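Long-range contacts in putative trimethylamine methyltransferase (Rhizobium meliloti, PDB 4YYC), which probably acts as a methyltransferase of the trimethylamine methyltransferase family: residues L41-R46 with N127-G132; K133-A138 with N387-A392. All coordinates share one frame; numbering follows the deposited sequence.

Contact 1 (L41-R46 with N127-G132); sequences LPYIQR and NAQIGG
Tyr43 lays one face of its ring over the backbone between Ala128 and Gln129, with Gln129 N 3.5 Å above the ring plane and over its centre. Gln129 CB sits over the same face as a CH-pi partner, 4.0 Å from the ring centroid, while Asn127 O lies at the ring edge. Tyr43 CG is wedged between its own backbone N and carbonyl carbon (chi1 68°), which swings the ring across strand 128-131. The phenol and the amide of Gln129 stay apart, their planes turned by 35°, and share a water that lies 2.7 Å from Tyr43 OH and donates to Gln129 OE1, 2.8 Å away. Gln129 NE2 is tied back to Gly131 O, which, with that water, helps hold the amide's rotation. A leucine at Tyr43 would probably leave the Gln129 backbone without its aromatic cover and this water without its phenol. Arg46 NH1 gives a bond of 3.0 Å to a lone pair of Gly132 O, which a water also links to Arg46 NH2; NH1 bonds to Ala134 O too, and NE to Thr135 OG1. With another water joining Tyr43 N to Asn127 O, side chains and solvent hold the segments together, not a backbone ladder.

Contact 2 (K133-A138 with N387-A392); sequences KATVFA and NFVLHA
Asn387 reaches across to Ala134 and starts a ladder of hydrogen bonds that runs on as parallel strand pairing. Its CB lies 3.9 Å from Ala134 O, and CG, set beside the backbone N and anti to the carbonyl carbon (chi1 -64°), is about as close to the same oxygen. From there ND2 delivers the bond, 2.9 Å to Ala134 O, in the carbonyl plane of Ala134 but with that oxygen tilted 17° from the amide plane. ND2 also bonds to Gly132 O and OD1 accepts from Phe354 N, so both ends of this buried amide are engaged and its rotation is fixed.

The backbones take over beyond it. Val136 N bonds to Asn387 O, Val136 O receives Val389 N at 2.9 Å, and Ala138 N reaches Val389 O. The chain then turns at His391, and Ala392 N closes the series on Ala138 O at 2.8 Å.

On one face of the sheet Phe137 and Val389 stand side by side, with Val389 CB in the plane of the phenyl ring at its edge and Val389 CG2 3.7 Å from Phe137 CD1. Ala392 CB packs against Phe137 CB. The other face carries Val136 and Phe388, and Phe388 CE1 reaches along to Ala138 CB, 3.8 Å away.

Parallel strands 208-209, 240-245, 269-277 and 313-322, with their helices, are consistent with the TIM barrel of this family. Strand 134-137 is the middle of a separate small mixed sheet, parallel to 388-389 and antiparallel to 44-45. Helix 404-420 covers the Phe137 side through Leu414 and Met417, while Ile130 of strand 128-131 packs on Val136 and Phe388 from the other, and strand 354-355 flanks Phe388 through Arg355.

Contact 1 and contact 2 lie with their centres about 8 Å apart and follow one another along the chain, since strand 128-131 leads directly into strand 134-137. Strand 44-45 from contact 1 joins the sheet of contact 2 on the side of 134-137 away from 388-389. Arg46 is the main junction: its backbone N lies 2.8 Å from Lys133 O, a probable hydrogen bond, and its NH1 shares two acceptors, Gly132 O and Ala134 O, with Asn387 ND2. Gln129 O also packs 3.3 Å from Val136 CG2. At the far end of contact 2, His391 NE2 bonds to an unidentified ligand, probably from the crystallisation liquor, so it should not be read as a substrate.

Contact 1 (L41-R46 with N127-G132)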
# COMPACT_ATOMS: atom_id res chain seq x y z
N LEU A 41 -6.77 10.36 19.00
CA LEU A 41 -7.73 10.83 18.00
C LEU A 41 -8.97 9.93 18.00
O LEU A 41 -8.89 8.75 18.27
CB LEU A 41 -7.09 10.79 16.60
CG LEU A 41 -5.83 11.61 16.43
CD1 LEU A 41 -5.36 11.53 14.98
CD2 LEU A 41 -6.09 13.04 16.85
N PRO A 42 -10.14 10.49 17.67
CA PRO A 42 -11.32 9.65 17.57
C PRO A 42 -11.30 8.83 16.29
O PRO A 42 -10.40 8.98 15.45
CB PRO A 42 -12.46 10.66 17.52
CG PRO A 42 -11.84 11.80 16.88
CD PRO A 42 -10.41 11.88 17.35
N TYR A 43 -12.24 7.92 16.19
CA TYR A 43 -12.37 7.06 15.03
C TYR A 43 -12.31 7.85 13.73
O TYR A 43 -12.76 8.98 13.65
CB TYR A 43 -13.65 6.21 15.10
CG TYR A 43 -14.93 6.96 15.00
CD1 TYR A 43 -15.53 7.52 16.11
CD2 TYR A 43 -15.55 7.16 13.76
CE1 TYR A 43 -16.71 8.22 16.00
CE2 TYR A 43 -16.73 7.87 13.65
CZ TYR A 43 -17.30 8.39 14.77
OH TYR A 43 -18.48 9.10 14.69
N ILE A 44 -11.76 7.21 12.71
CA ILE A 44 -11.67 7.81 11.38
C ILE A 44 -13.06 7.94 10.75
O ILE A 44 -13.84 6.99 10.76
CB ILE A 44 -10.81 6.92 10.45
CG1 ILE A 44 -9.34 6.95 10.92
CG2 ILE A 44 -10.96 7.37 9.03
CD1 ILE A 44 -8.53 5.83 10.37
N GLN A 45 -13.34 9.11 10.17
CA GLN A 45 -14.50 9.29 9.30
C GLN A 45 -13.93 9.50 7.91
O GLN A 45 -13.39 10.57 7.62
CB GLN A 45 -15.34 10.50 9.71
CG GLN A 45 -16.00 10.26 11.03
CD GLN A 45 -16.84 11.42 11.48
OE1 GLN A 45 -17.60 12.01 10.70
NE2 GLN A 45 -16.76 11.74 12.77
N ARG A 46 -14.05 8.49 7.05
CA ARG A 46 -13.46 8.56 5.71
C ARG A 46 -14.15 9.55 4.81
O ARG A 46 -15.38 9.54 4.73
CB ARG A 46 -13.48 7.18 5.02
CG ARG A 46 -12.41 6.22 5.52
CD ARG A 46 -12.57 4.83 4.94
NE ARG A 46 -13.58 4.07 5.71
CZ ARG A 46 -14.83 3.79 5.34
NH1 ARG A 46 -15.58 3.11 6.17
NH2 ARG A 46 -15.33 4.16 4.16
N ASN A 127 -16.02 6.79 22.41
CA ASN A 127 -17.00 5.99 21.67
C ASN A 127 -16.59 5.93 20.20
O ASN A 127 -16.04 6.90 19.69
CB ASN A 127 -18.40 6.62 21.73
CG ASN A 127 -19.07 6.50 23.09
OD1 ASN A 127 -18.56 5.88 24.04
ND2 ASN A 127 -20.23 7.16 23.21
N ALA A 128 -16.87 4.81 19.54
CA ALA A 128 -16.49 4.61 18.13
C ALA A 128 -17.68 4.17 17.33
O ALA A 128 -18.41 3.30 17.75
CB ALA A 128 -15.41 3.57 18.01
N GLN A 129 -17.87 4.76 16.17
CA GLN A 129 -18.89 4.30 15.26
C GLN A 129 -18.41 3.05 14.56
O GLN A 129 -17.33 3.07 14.00
CB GLN A 129 -19.27 5.37 14.20
CG GLN A 129 -20.32 4.86 13.21
CD GLN A 129 -20.74 5.91 12.20
OE1 GLN A 129 -21.27 6.94 12.63
NE2 GLN A 129 -20.56 5.66 10.86
N ILE A 130 -19.30 2.06 14.46
CA ILE A 130 -19.03 0.85 13.69
C ILE A 130 -20.00 0.82 12.52
O ILE A 130 -21.20 0.72 12.71
CB ILE A 130 -19.18 -0.41 14.57
CG1 ILE A 130 -18.02 -0.48 15.59
CG2 ILE A 130 -19.14 -1.68 13.74
CD1 ILE A 130 -16.63 -0.72 15.02
N GLY A 131 -19.47 0.99 11.29
CA GLY A 131 -20.28 1.01 10.09
C GLY A 131 -20.17 2.31 9.32
O GLY A 131 -19.56 3.29 9.77
N GLY A 132 -20.73 2.28 8.12
CA GLY A 132 -20.75 3.44 7.25
C GLY A 132 -19.38 3.90 6.83
O GLY A 132 -18.53 3.08 6.48
O HOH W 1 -13.27 6.91 18.65
O HOH W 2 -19.71 9.20 12.30
O HOH W 3 -17.80 2.97 3.34

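Contact 2 (K133-A138 with N387-A392)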
# COMPACT_ATOMS: atom_id res chain seq x y z
N LYS A 133 -19.15 5.20 6.96
CA LYS A 133 -17.85 5.80 6.58
C LYS A 133 -16.77 5.72 7.64
O LYS A 133 -15.68 6.20 7.44
CB LYS A 133 -18.03 7.27 6.12
CG LYS A 133 -18.95 7.45 4.91
CD LYS A 133 -18.37 6.79 3.68
CE LYS A 133 -19.24 7.05 2.48
NZ LYS A 133 -18.53 6.83 1.21
N ALA A 134 -17.04 5.07 8.76
CA ALA A 134 -16.12 5.05 9.87
C ALA A 134 -15.09 3.94 9.72
O ALA A 134 -15.38 2.90 9.09
CB ALA A 134 -16.88 4.90 11.18
N THR A 135 -13.92 4.16 10.31
CA THR A 135 -12.87 3.12 10.40
C THR A 135 -12.32 3.16 11.81
O THR A 135 -11.95 4.22 12.32
CB THR A 135 -11.77 3.33 9.34
OG1 THR A 135 -12.31 3.09 8.05
CG2 THR A 135 -10.60 2.36 9.55
N VAL A 136 -12.28 1.97 12.44
CA VAL A 136 -11.85 1.81 13.82
C VAL A 136 -10.73 0.77 13.85
O VAL A 136 -10.93 -0.38 13.49
CB VAL A 136 -13.04 1.31 14.67
CG1 VAL A 136 -12.63 1.01 16.09
CG2 VAL A 136 -14.17 2.34 14.64
N PHE A 137 -9.56 1.17 14.36
CA PHE A 137 -8.40 0.30 14.47
C PHE A 137 -8.34 -0.34 15.85
O PHE A 137 -8.46 0.35 16.88
CB PHE A 137 -7.12 1.08 14.26
CG PHE A 137 -6.94 1.62 12.87
CD1 PHE A 137 -7.24 0.87 11.77
CD2 PHE A 137 -6.40 2.90 12.69
CE1 PHE A 137 -7.01 1.39 10.48
CE2 PHE A 137 -6.17 3.41 11.41
CZ PHE A 137 -6.48 2.66 10.31
N ALA A 138 -8.02 -1.64 15.88
CA ALA A 138 -7.81 -2.39 17.12
C ALA A 138 -6.52 -3.18 17.04
O ALA A 138 -6.05 -3.50 15.93
CB ALA A 138 -8.92 -3.37 17.38
N ASN A 387 -14.58 -1.11 8.25
CA ASN A 387 -15.14 -0.45 9.42
C ASN A 387 -14.43 -0.83 10.71
O ASN A 387 -14.24 0.01 11.57
CB ASN A 387 -16.63 -0.79 9.56
CG ASN A 387 -17.47 -0.26 8.42
OD1 ASN A 387 -18.13 -1.03 7.74
ND2 ASN A 387 -17.44 1.04 8.21
N PHE A 388 -14.02 -2.09 10.86
CA PHE A 388 -13.39 -2.55 12.07
C PHE A 388 -12.16 -3.34 11.68
O PHE A 388 -12.27 -4.28 10.90
CB PHE A 388 -14.34 -3.40 12.91
CG PHE A 388 -13.70 -3.99 14.10
CD1 PHE A 388 -13.09 -3.17 15.04
CD2 PHE A 388 -13.69 -5.38 14.31
CE1 PHE A 388 -12.48 -3.70 16.15
CE2 PHE A 388 -13.03 -5.92 15.42
CZ PHE A 388 -12.44 -5.08 16.33
N VAL A 389 -11.02 -2.90 12.16
CA VAL A 389 -9.77 -3.50 11.80
C VAL A 389 -9.15 -4.16 13.02
O VAL A 389 -8.42 -3.53 13.82
CB VAL A 389 -8.80 -2.45 11.20
CG1 VAL A 389 -7.57 -3.14 10.65
CG2 VAL A 389 -9.46 -1.60 10.13
N LEU A 390 -9.37 -5.46 13.12
CA LEU A 390 -8.62 -6.27 14.05
C LEU A 390 -7.21 -6.42 13.53
O LEU A 390 -6.97 -6.39 12.31
CB LEU A 390 -9.29 -7.64 14.18
CG LEU A 390 -8.90 -8.47 15.41
CD1 LEU A 390 -9.17 -7.71 16.69
CD2 LEU A 390 -9.66 -9.80 15.32
N HIS A 391 -6.22 -6.55 14.42
CA HIS A 391 -4.83 -6.77 14.03
C HIS A 391 -4.23 -5.56 13.31
O HIS A 391 -3.36 -5.69 12.45
CB HIS A 391 -4.57 -7.99 13.17
CG HIS A 391 -5.36 -9.22 13.54
ND1 HIS A 391 -5.19 -9.90 14.72
CD2 HIS A 391 -6.24 -9.93 12.83
CE1 HIS A 391 -5.96 -10.95 14.74
NE2 HIS A 391 -6.61 -11.01 13.60
N ALA A 392 -4.69 -4.37 13.66
CA ALA A 392 -4.13 -3.17 13.02
C ALA A 392 -2.68 -2.90 13.37
O ALA A 392 -1.98 -2.24 12.59
CB ALA A 392 -5.00 -1.97 13.35